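Local atomic coordinates of Ycf54-like protein (Synechocystis sp. PCC 6803, PDB entry 5M2P), a protein that is probably a component of the magnesium protoporphyrin IX monomethyl ester cyclase, needed for protochlorophyllide formation in chlorophyll biosynthesis. Residues A10-Q14 with K15-E19; I71-N75 with K76-V80; V80-K83 with L84-Y88. All blocks are in the same frame, centred on the assembly; numbering follows the deposited sequence. Where two conformers were deposited one is given.

How the contacts relate
The three contacts lie in series along the chain. Contacts 1 and 2 are both turns from a sheet strand into a helix, each with a polar N-cap, S13 and N75. Their centres are about 16 Å apart. Their strands, 5-13 and 68-73, are antiparallel neighbours, and I71 N lies 2.8 Å from A10 O, a probable hydrogen bond. Contact 3 continues helix 76-86 from contact 2, shares V80 with it, and runs to the helix's C-terminal end. There F16 CZ of contact 1 lies 3.4 Å from L86 O. One turn earlier in the helix, A10 CB packs 3.7 Å from V82 CG1.

Contact 1 of 3, residues A10-Q14 with K15-E19; sequences ALASQ and KFLLE
S13 caps the start of helix 14-18. Its OG accepts a hydrogen bond from F16 N, at 2.9 Å and with an N-H...O angle of 154°. The hydroxyl also lies against F16 CB, 3.1 Å from it. A chi1 of 69° puts OG between the backbone N and the carbonyl carbon of S13, and from there it meets the first turn. The backbone takes over at once. S13 O receives L17 N at 3.1 Å in a nearly straight bond (169°), and Q14 O receives L18 N, also at 3.1 Å. The same Q14 O is met by the L18 side chain, with CD1 3.3 Å away. An alanine in place of S13 would probably leave F16 N without its capping acceptor and make the first turn less firmly held.

A12 adds an apolar touch. Its CB sits at the edge of the F16 ring, near the ring plane, 4.0 Å from CD2. Placing CG opposite the backbone N turns the ring of F16 back to that methyl. A12 CB also approaches L17 CB, more loosely. Q14 sends its extended chain elsewhere: NE2 donates to N68 O, and the side chain packs on V69 and K67. A sulfate lies about 4 Å from the S13 side chain and probably comes from the crystallisation liquor.

The turn joins strand 5-13 to helix 14-18. A10 and A12 pair with I71 and V69 of the neighbouring strand 68-73. F16 and L17 pack on L86 of helix 76-86, and L17 also reaches F23 and E24 of helix 21-36.

Contact 2 of 3, residues I71-N75 with K76-V80; sequences IVSTN and KSFIV
K76 opens the helix just after N75. Its N donates to a water at 3.0 Å, and that water donates to T74 O, so it bridges the turn. S77 follows, and in the conformer given its hydroxyl donates to N75 OD1 at 2.7 Å. The donor is tilted 18° from the plane of the N75 carbonyl. S77 N and F78 N add weak bonds to the same oxygen. With CG opposite the backbone N (chi1 180°), the N75 amide folds over the first turn as the N-cap of helix 76-86. Before it, S73 OG accepts from N75 N at 2.9 Å, an ST turn, and is also hydrogen-bonded to D42 O. The chain thus turns sharply: the axes of strand residues 71-73 and helix residues 76-80 run at 155°, roughly antiparallel.

F78 lays its ring back toward the strand. S73 CB meets the ring at its edge, 3.9 Å from CD2, and I71 CG2 comes obliquely to CE2. The ring also meets F43 and packs on L27 of helix 21-36. I79 gives a weak backbone bond to N75 O. Its CD1 reaches I71 O at 3.5 Å, while CG1 rests on S73 CB.

Contact 3 of 3, residues V80-K83 with L84-Y88; sequences VWVK and LRLEY
The last turns of helix 76-86 are tied together by side chains one turn apart, and a lysine reaches across the helix end. K83 NZ donates to E87 O at 2.7 Å, in the carbonyl plane and on a lone pair. In the E87 conformer given it also makes a salt bridge to OE1 of E87 at 3.2 Å, approaching from out of the carboxylate plane. The bend at chi2 of K83 (60°) brings its otherwise extended chain round to E87. In that conformer the ammonium group holds the side chain of E87 as well as its backbone. E87 N in turn donates to K83 O at 2.8 Å.

R85 runs alongside W81. Its CB rests over one face of the indole, nearer the margin than the centre, and makes a CH-pi contact with the five-membered ring. In the R85 conformer given, CG and CD both come to CZ2 of W81 at 3.9 Å. The guanidinium plane is turned 73° from the ring, so it does not lie flat on the indole. A water joins the polar ends in this conformer, accepting from W81 NE1 at 2.8 Å and from R85 NH1 at 3.2 Å. It sits at the edge of each group, in plane.

On the buried side, V82 CG1 packs on L86 CD1 at 3.8 Å. L86 continues to F16 and L17 of helix 14-18 and to F23 of helix 21-36. V80 and L84 make the looser apolar pair on the exposed side.

The backbone bonds run from each N to the O four residues before, as in an alpha helix. E87 ends the run with positive phi, as is common for the residue that closes a helix at its C-terminus.

Contact 1 of 3, residues A10-Q14 with K15-E19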
loop_
_atom_site.group_PDB
_atom_site.type_symbol
_atom_site.label_atom_id
_atom_site.label_comp_id
_atom_site.label_asym_id
_atom_site.label_seq_id
_atom_site.Cartn_x
_atom_site.Cartn_y
_atom_site.Cartn_z
ATOM N N ALA A 10 -0.838 -2.089 -3.347
ATOM C CA ALA A 10 -0.325 -1.671 -4.647
ATOM C C ALA A 10 1.064 -1.075 -4.388
ATOM O O ALA A 10 1.174 -0.101 -3.662
ATOM C CB ALA A 10 -1.255 -0.634 -5.278
ATOM N N LEU A 11 2.087 -1.676 -4.978
ATOM C CA LEU A 11 3.474 -1.266 -4.783
ATOM C C LEU A 11 3.981 -0.532 -6.007
ATOM O O LEU A 11 3.859 -1.027 -7.116
ATOM C CB LEU A 11 4.317 -2.506 -4.560
ATOM C CG LEU A 11 5.771 -2.236 -4.178
ATOM C CD1 LEU A 11 5.890 -1.837 -2.733
ATOM C CD2 LEU A 11 6.581 -3.483 -4.420
ATOM N N ALA A 12 4.536 0.645 -5.786
ATOM C CA ALA A 12 5.075 1.497 -6.815
ATOM C C ALA A 12 6.545 1.802 -6.498
ATOM O O ALA A 12 6.998 1.630 -5.370
ATOM C CB ALA A 12 4.329 2.826 -6.809
ATOM N N SER A 13 7.256 2.343 -7.484
ATOM C CA SER A 13 8.534 2.981 -7.206
ATOM C C SER A 13 8.257 4.341 -6.569
ATOM O O SER A 13 7.247 4.976 -6.813
ATOM C CB SER A 13 9.361 3.147 -8.481
ATOM O OG SER A 13 8.767 4.121 -9.335
ATOM N N GLN A 14 9.200 4.815 -5.748
ATOM C CA GLN A 14 9.111 6.172 -5.223
ATOM C C GLN A 14 9.115 7.205 -6.352
ATOM O O GLN A 14 8.370 8.154 -6.317
ATOM C CB GLN A 14 10.221 6.400 -4.194
ATOM C CG GLN A 14 9.963 5.520 -2.955
ATOM C CD GLN A 14 11.056 5.619 -1.924
ATOM O OE1 GLN A 14 11.772 6.629 -1.857
ATOM N NE2 GLN A 14 11.194 4.578 -1.133
ATOM N N LYS A 15 9.956 6.965 -7.362
ATOM C CA LYS A 15 10.039 7.814 -8.538
ATOM C C LYS A 15 8.680 7.984 -9.249
ATOM O O LYS A 15 8.230 9.084 -9.567
ATOM C CB LYS A 15 11.084 7.195 -9.485
ATOM C CG LYS A 15 11.385 7.937 -10.773
ATOM C CD LYS A 15 12.388 7.151 -11.623
ATOM C CE LYS A 15 12.817 7.919 -12.877
ATOM N NZ LYS A 15 14.083 7.397 -13.459
ATOM N N PHE A 16 7.994 6.863 -9.462
ATOM C CA PHE A 16 6.704 6.883 -10.131
ATOM C C PHE A 16 5.664 7.606 -9.330
ATOM O O PHE A 16 4.918 8.457 -9.848
ATOM C CB PHE A 16 6.253 5.454 -10.446
ATOM C CG PHE A 16 4.827 5.358 -10.935
ATOM C CD1 PHE A 16 4.516 5.665 -12.222
ATOM C CD2 PHE A 16 3.814 4.961 -10.107
ATOM C CE1 PHE A 16 3.227 5.578 -12.676
ATOM C CE2 PHE A 16 2.514 4.853 -10.570
ATOM C CZ PHE A 16 2.229 5.211 -11.837
ATOM N N LEU A 17 5.564 7.262 -8.045
ATOM C CA LEU A 17 4.512 7.858 -7.268
ATOM C C LEU A 17 4.690 9.400 -7.145
ATOM O O LEU A 17 3.725 10.149 -7.051
ATOM C CB LEU A 17 4.426 7.158 -5.929
ATOM C CG LEU A 17 3.073 7.231 -5.295
ATOM C CD1 LEU A 17 2.032 6.560 -6.163
ATOM C CD2 LEU A 17 3.167 6.588 -3.940
ATOM N N LEU A 18 5.937 9.874 -7.219
ATOM C CA LEU A 18 6.203 11.319 -7.243
ATOM C C LEU A 18 5.718 12.040 -8.515
ATOM O O LEU A 18 5.524 13.241 -8.521
ATOM C CB LEU A 18 7.698 11.575 -7.037
ATOM C CG LEU A 18 8.169 11.385 -5.604
ATOM C CD1 LEU A 18 9.663 11.104 -5.579
ATOM C CD2 LEU A 18 7.805 12.619 -4.785
ATOM N N GLU A 19 5.464 11.262 -9.569
ATOM C CA GLU A 19 4.856 11.773 -10.799
ATOM C C GLU A 19 3.339 11.669 -10.801
ATOM O O GLU A 19 2.714 11.888 -11.830
ATOM C CB GLU A 19 5.403 11.011 -12.013
ATOM C CG GLU A 19 6.908 11.115 -12.233
ATOM C CD GLU A 19 7.408 12.550 -12.231
ATOM O OE1 GLU A 19 6.994 13.292 -13.119
ATOM O OE2 GLU A 19 8.143 12.947 -11.299
#

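Contact 2 of 3, residues I71-N75 with K76-V80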
loop_
_atom_site.group_PDB
_atom_site.type_symbol
_atom_site.label_atom_id
_atom_site.label_comp_id
_atom_site.label_asym_id
_atom_site.label_seq_id
_atom_site.Cartn_x
_atom_site.Cartn_y
_atom_site.Cartn_z
ATOM N N ILE A 71 0.690 1.522 -1.379
ATOM C CA ILE A 71 -0.621 1.863 -0.868
ATOM C C ILE A 71 -1.223 0.564 -0.347
ATOM O O ILE A 71 -1.298 -0.430 -1.064
ATOM C CB ILE A 71 -1.528 2.501 -1.942
ATOM C CG1 ILE A 71 -0.813 3.641 -2.678
ATOM C CG2 ILE A 71 -2.815 2.986 -1.306
ATOM C CD1 ILE A 71 -0.313 4.745 -1.803
ATOM N N VAL A 72 -1.585 0.572 0.924
ATOM C CA VAL A 72 -2.071 -0.615 1.640
ATOM C C VAL A 72 -3.462 -0.312 2.138
ATOM O O VAL A 72 -3.731 0.773 2.637
ATOM C CB VAL A 72 -1.148 -0.909 2.844
ATOM C CG1 VAL A 72 -1.619 -2.130 3.629
ATOM C CG2 VAL A 72 0.277 -1.055 2.358
ATOM N N SER A 73 -4.346 -1.297 2.075
ATOM C CA SER A 73 -5.669 -1.118 2.659
ATOM C C SER A 73 -6.273 -2.446 3.017
ATOM O O SER A 73 -5.994 -3.455 2.375
ATOM C CB SER A 73 -6.601 -0.432 1.653
ATOM O OG SER A 73 -7.863 -0.128 2.190
ATOM N N THR A 74 -7.149 -2.454 4.030
ATOM C CA THR A 74 -7.992 -3.608 4.312
ATOM C C THR A 74 -9.259 -3.616 3.450
ATOM O O THR A 74 -10.025 -4.555 3.530
ATOM C CB THR A 74 -8.342 -3.685 5.795
ATOM O OG1 THR A 74 -8.908 -2.427 6.180
ATOM C CG2 THR A 74 -7.089 -3.993 6.621
ATOM N N ASN A 75 -9.434 -2.567 2.640
ATOM C CA ASN A 75 -10.563 -2.458 1.721
ATOM C C ASN A 75 -10.124 -2.865 0.324
ATOM O O ASN A 75 -9.440 -2.107 -0.359
ATOM C CB ASN A 75 -11.092 -1.023 1.724
ATOM C CG ASN A 75 -12.268 -0.816 0.786
ATOM O OD1 ASN A 75 -12.565 -1.661 -0.058
ATOM N ND2 ASN A 75 -12.934 0.311 0.929
ATOM N N LYS A 76 -10.435 -4.092 -0.077
ATOM C CA LYS A 76 -9.991 -4.601 -1.385
ATOM C C LYS A 76 -10.433 -3.681 -2.524
ATOM O O LYS A 76 -9.699 -3.459 -3.474
ATOM C CB LYS A 76 -10.461 -6.042 -1.647
ATOM C CG LYS A 76 -9.795 -6.679 -2.870
ATOM C CD LYS A 76 -10.180 -8.133 -3.100
ATOM C CE LYS A 76 -9.197 -8.795 -4.048
ATOM N NZ LYS A 76 -9.497 -10.238 -4.248
ATOM N N SER A 77 -11.652 -3.179 -2.436
ATOM C CA SER A 77 -12.146 -2.413 -3.562
ATOM C C SER A 77 -11.361 -1.125 -3.755
ATOM O O SER A 77 -11.221 -0.661 -4.882
ATOM C CB SER A 77 -13.627 -2.153 -3.420
ATOM O OG SER A 77 -13.936 -1.335 -2.328
ATOM N N PHE A 78 -10.797 -0.572 -2.686
ATOM C CA PHE A 78 -9.975 0.612 -2.791
ATOM C C PHE A 78 -8.704 0.302 -3.568
ATOM O O PHE A 78 -8.288 1.060 -4.439
ATOM C CB PHE A 78 -9.671 1.190 -1.405
ATOM C CG PHE A 78 -8.783 2.382 -1.458
ATOM C CD1 PHE A 78 -9.206 3.542 -2.082
ATOM C CD2 PHE A 78 -7.507 2.351 -0.918
ATOM C CE1 PHE A 78 -8.393 4.644 -2.158
ATOM C CE2 PHE A 78 -6.685 3.474 -0.991
ATOM C CZ PHE A 78 -7.142 4.618 -1.616
ATOM N N ILE A 79 -8.095 -0.846 -3.306
ATOM C CA ILE A 79 -6.877 -1.214 -4.029
ATOM C C ILE A 79 -7.158 -1.561 -5.483
ATOM O O ILE A 79 -6.344 -1.293 -6.333
ATOM C CB ILE A 79 -6.068 -2.286 -3.261
ATOM C CG1 ILE A 79 -5.652 -1.756 -1.881
ATOM C CG2 ILE A 79 -4.845 -2.713 -4.052
ATOM C CD1 ILE A 79 -4.732 -0.570 -1.918
ATOM N N VAL A 80 -8.333 -2.109 -5.782
ATOM C CA VAL A 80 -8.721 -2.327 -7.163
ATOM C C VAL A 80 -8.712 -0.974 -7.892
ATOM O O VAL A 80 -8.179 -0.858 -9.008
ATOM C CB VAL A 80 -10.126 -2.983 -7.247
ATOM C CG1 VAL A 80 -10.647 -2.958 -8.677
ATOM C CG2 VAL A 80 -10.052 -4.401 -6.717
HETATM O O HOH W 1 -12.195 -5.787 1.620
#

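Contact 3 of 3, residues V80-K83 with L84-Y88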
loop_
_atom_site.group_PDB
_atom_site.type_symbol
_atom_site.label_atom_id
_atom_site.label_comp_id
_atom_site.label_asym_id
_atom_site.label_seq_id
_atom_site.Cartn_x
_atom_site.Cartn_y
_atom_site.Cartn_z
ATOM N N VAL A 80 -8.333 -2.109 -5.782
ATOM C CA VAL A 80 -8.721 -2.327 -7.163
ATOM C C VAL A 80 -8.712 -0.974 -7.892
ATOM O O VAL A 80 -8.179 -0.858 -9.008
ATOM C CB VAL A 80 -10.126 -2.983 -7.247
ATOM C CG1 VAL A 80 -10.647 -2.958 -8.677
ATOM C CG2 VAL A 80 -10.052 -4.401 -6.717
ATOM N N TRP A 81 -9.290 0.040 -7.264
ATOM C CA TRP A 81 -9.305 1.399 -7.818
ATOM C C TRP A 81 -7.892 1.935 -7.981
ATOM O O TRP A 81 -7.557 2.492 -9.003
ATOM C CB TRP A 81 -10.139 2.362 -6.967
ATOM C CG TRP A 81 -9.959 3.814 -7.356
ATOM C CD1 TRP A 81 -10.534 4.451 -8.401
ATOM C CD2 TRP A 81 -9.064 4.759 -6.738
ATOM N NE1 TRP A 81 -10.065 5.736 -8.479
ATOM C CE2 TRP A 81 -9.160 5.950 -7.469
ATOM C CE3 TRP A 81 -8.186 4.702 -5.640
ATOM C CZ2 TRP A 81 -8.424 7.076 -7.148
ATOM C CZ3 TRP A 81 -7.469 5.818 -5.314
ATOM C CH2 TRP A 81 -7.594 6.995 -6.057
ATOM N N VAL A 82 -7.061 1.751 -6.968
ATOM C CA VAL A 82 -5.692 2.264 -7.056
ATOM C C VAL A 82 -4.980 1.663 -8.266
ATOM O O VAL A 82 -4.271 2.368 -9.003
ATOM C CB VAL A 82 -4.882 1.967 -5.766
ATOM C CG1 VAL A 82 -3.413 2.280 -5.958
ATOM C CG2 VAL A 82 -5.431 2.719 -4.559
ATOM N N LYS A 83 -5.148 0.357 -8.480
ATOM C CA LYS A 83 -4.498 -0.274 -9.626
ATOM C C LYS A 83 -4.995 0.313 -10.944
ATOM O O LYS A 83 -4.235 0.535 -11.865
ATOM C CB LYS A 83 -4.649 -1.799 -9.561
ATOM C CG LYS A 83 -4.327 -2.542 -10.854
ATOM C CD LYS A 83 -2.933 -2.425 -11.459
ATOM C CE LYS A 83 -2.925 -3.130 -12.821
ATOM N NZ LYS A 83 -1.626 -3.046 -13.558
ATOM N N LEU A 84 -6.306 0.501 -11.070
ATOM C CA LEU A 84 -6.866 1.016 -12.315
ATOM C C LEU A 84 -6.478 2.473 -12.524
ATOM O O LEU A 84 -6.369 2.923 -13.658
ATOM C CB LEU A 84 -8.379 0.867 -12.274
ATOM C CG LEU A 84 -8.883 -0.559 -12.314
ATOM C CD1 LEU A 84 -10.358 -0.503 -12.010
ATOM C CD2 LEU A 84 -8.621 -1.242 -13.650
ATOM N N ARG A 85 -6.285 3.214 -11.434
ATOM C CA ARG A 85 -5.940 4.636 -11.503
ATOM C C ARG A 85 -4.466 4.823 -11.843
ATOM O O ARG A 85 -4.116 5.675 -12.655
ATOM C CB ARG A 85 -6.299 5.321 -10.179
ATOM C CG ARG A 85 -5.779 6.732 -9.987
ATOM C CD ARG A 85 -6.693 7.780 -10.587
ATOM N NE ARG A 85 -6.003 9.056 -10.525
ATOM C CZ ARG A 85 -6.556 10.193 -10.139
ATOM N NH1 ARG A 85 -7.813 10.225 -9.746
ATOM N NH2 ARG A 85 -5.818 11.287 -10.115
ATOM N N LEU A 86 -3.598 4.035 -11.209
ATOM C CA LEU A 86 -2.144 4.178 -11.394
ATOM C C LEU A 86 -1.549 3.308 -12.472
ATOM O O LEU A 86 -0.579 3.730 -13.139
ATOM C CB LEU A 86 -1.394 3.887 -10.103
ATOM C CG LEU A 86 -1.663 4.875 -8.992
ATOM C CD1 LEU A 86 -0.875 4.464 -7.766
ATOM C CD2 LEU A 86 -1.309 6.299 -9.394
ATOM N N GLU A 87 -2.104 2.106 -12.617
ATOM C CA GLU A 87 -1.683 1.054 -13.562
ATOM C C GLU A 87 -0.291 0.481 -13.356
ATOM O O GLU A 87 -0.137 -0.750 -13.291
ATOM C CB GLU A 87 -1.890 1.448 -15.033
ATOM C CG GLU A 87 -3.326 1.278 -15.510
ATOM C CD GLU A 87 -3.773 -0.175 -15.568
ATOM O OE1 GLU A 87 -2.918 -1.075 -15.668
ATOM O OE2 GLU A 87 -4.997 -0.441 -15.526
ATOM N N TYR A 88 0.716 1.347 -13.240
ATOM C CA TYR A 88 2.106 0.876 -13.120
ATOM C C TYR A 88 2.461 0.597 -11.639
ATOM O O TYR A 88 3.235 1.311 -11.003
ATOM C CB TYR A 88 3.083 1.850 -13.797
ATOM C CG TYR A 88 4.477 1.289 -13.915
ATOM C CD1 TYR A 88 4.716 0.147 -14.648
ATOM C CD2 TYR A 88 5.561 1.888 -13.258
ATOM C CE1 TYR A 88 5.981 -0.391 -14.771
ATOM C CE2 TYR A 88 6.836 1.352 -13.366
ATOM C CZ TYR A 88 7.050 0.205 -14.109
ATOM O OH TYR A 88 8.301 -0.369 -14.225
HETATM O O HOH W 2 -9.871 7.869 -10.282
#